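PDB 6GIE: 33-36 kDa outer membrane protein from Acinetobacter baumannii, which probably forms a beta-barrel channel in the outer membrane that lets small solutes pass. Local coordinates for residues F261-P264 / A265-V268. Numbering follows the deposited sequence.
Sequences FITP and AVAV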
ATOM      1  N   PHE A 261       4.005 -14.745   5.835  1.00 16.90           N
ATOM      2  CA  PHE A 261       5.465 -14.786   5.792  1.00 17.89           C
ATOM      3  C   PHE A 261       5.913 -16.172   6.155  1.00 19.33           C
ATOM      4  O   PHE A 261       5.821 -16.566   7.284  1.00 22.08           O
ATOM      5  CB  PHE A 261       6.071 -13.796   6.781  1.00 18.53           C
ATOM      6  CG  PHE A 261       6.168 -12.422   6.266  1.00 19.20           C
ATOM      7  CD1 PHE A 261       5.024 -11.610   6.205  1.00 19.18           C
ATOM      8  CD2 PHE A 261       7.398 -11.898   5.873  1.00 19.13           C
ATOM      9  CE1 PHE A 261       5.117 -10.308   5.745  1.00 21.38           C
ATOM     10  CE2 PHE A 261       7.493 -10.595   5.416  1.00 17.95           C
ATOM     11  CZ  PHE A 261       6.347  -9.797   5.366  1.00 18.56           C
ATOM     12  N   ILE A 262       6.409 -16.914   5.181  1.00 22.28           N
ATOM     13  CA  ILE A 262       6.925 -18.282   5.399  1.00 23.72           C
ATOM     14  C   ILE A 262       8.181 -18.174   6.259  1.00 23.64           C
ATOM     15  O   ILE A 262       8.408 -18.974   7.129  1.00 23.75           O
ATOM     16  CB  ILE A 262       7.257 -18.950   4.037  1.00 24.33           C
ATOM     17  CG1 ILE A 262       6.004 -19.056   3.172  1.00 21.57           C
ATOM     18  CG2 ILE A 262       7.943 -20.293   4.228  1.00 31.29           C
ATOM     19  CD1 ILE A 262       6.284 -19.490   1.767  1.00 23.92           C
ATOM     20  N   THR A 263       9.007 -17.175   5.968  1.00 22.55           N
ATOM     21  CA  THR A 263      10.101 -16.759   6.840  1.00 24.33           C
ATOM     22  C   THR A 263      10.013 -15.263   6.809  1.00 21.31           C
ATOM     23  O   THR A 263       9.323 -14.708   5.949  1.00 18.16           O
ATOM     24  CB  THR A 263      11.500 -17.100   6.304  1.00 27.46           C
ATOM     25  OG1 THR A 263      11.750 -16.373   5.090  1.00 28.05           O
ATOM     26  CG2 THR A 263      11.613 -18.598   6.075  1.00 31.84           C
ATOM     27  N   PRO A 264      10.745 -14.612   7.695  1.00 21.15           N
ATOM     28  CA  PRO A 264      10.747 -13.142   7.684  1.00 20.42           C
ATOM     29  C   PRO A 264      11.247 -12.570   6.321  1.00 20.59           C
ATOM     30  O   PRO A 264      10.945 -11.419   6.001  1.00 17.84           O
ATOM     31  CB  PRO A 264      11.700 -12.787   8.825  1.00 22.12           C
ATOM     32  CG  PRO A 264      11.732 -14.007   9.711  1.00 23.57           C
ATOM     33  CD  PRO A 264      11.520 -15.188   8.807  1.00 23.18           C
ATOM     34  N   ALA A 265      11.996 -13.385   5.566  1.00 20.67           N
ATOM     35  CA  ALA A 265      12.515 -13.024   4.238  1.00 23.12           C
ATOM     36  C   ALA A 265      11.544 -13.241   3.070  1.00 21.64           C
ATOM     37  O   ALA A 265      11.687 -12.640   1.998  1.00 22.11           O
ATOM     38  CB  ALA A 265      13.776 -13.834   3.951  1.00 27.48           C
ATOM     39  N   VAL A 266      10.610 -14.147   3.243  1.00 22.28           N
ATOM     40  CA  VAL A 266       9.764 -14.506   2.155  1.00 21.94           C
ATOM     41  C   VAL A 266       8.303 -14.522   2.540  1.00 20.62           C
ATOM     42  O   VAL A 266       7.904 -15.254   3.439  1.00 23.43           O
ATOM     43  CB  VAL A 266      10.169 -15.883   1.623  1.00 26.53           C
ATOM     44  CG1 VAL A 266       9.373 -16.185   0.368  1.00 30.86           C
ATOM     45  CG2 VAL A 266      11.655 -15.891   1.289  1.00 34.08           C
ATOM     46  N   ALA A 267       7.505 -13.771   1.804  1.00 17.30           N
ATOM     47  CA  ALA A 267       6.057 -13.759   1.997  1.00 18.48           C
ATOM     48  C   ALA A 267       5.318 -14.063   0.679  1.00 17.26           C
ATOM     49  O   ALA A 267       5.790 -13.747  -0.387  1.00 16.50           O
ATOM     50  CB  ALA A 267       5.601 -12.413   2.606  1.00 17.99           C
ATOM     51  N   VAL A 268       4.185 -14.737   0.755  1.00 16.78           N
ATOM     52  CA  VAL A 268       3.320 -14.868  -0.400  1.00 15.35           C
ATOM     53  C   VAL A 268       1.933 -14.483   0.002  1.00 14.70           C
ATOM     54  O   VAL A 268       1.592 -14.445   1.214  1.00 13.40           O
ATOM     55  CB  VAL A 268       3.312 -16.291  -0.887  1.00 16.89           C
ATOM     56  CG1 VAL A 268       4.719 -16.655  -1.393  1.00 17.12           C
ATOM     57  CG2 VAL A 268       2.888 -17.244   0.233  1.00 17.44           C
TER
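F261 lays one face of its ring on the methyl of A267. CB of A267 sits 3.5 Å from the ring centroid and only 4° off the ring normal, a CH-pi contact over the middle of the ring. This is the tight part of the hairpin, and both residues are buried. The F261 side chain also touches L63, A64 and R295. Next to this pair, O of V266 receives two weak bonds. The bond from N of I262 to O of V266 is short, 2.8 Å, but bent, with an N-H...O angle of 127°. N of T263 is 3.4 Å from the same O of V266 and straighter. At the turn, N of V266 bonds to O of T263 at 3.0 Å. T263 OG1 lies between its own N and carbonyl carbon (chi1 64°). There it accepts weak bonds from N of A265 (3.0 Å) and N of V266. The contact is looser at I262 and V268. I262 is exposed, and its CD1 only reaches CG2 of V268 at 4.4 Å. A bound detergent molecule lies close to V268, consistent with a lipid-facing surface. The arrangement is a tight beta hairpin of a porin barrel, with a type I turn from T263 to V266 and a classic bulge, I262 and T263 both facing V266.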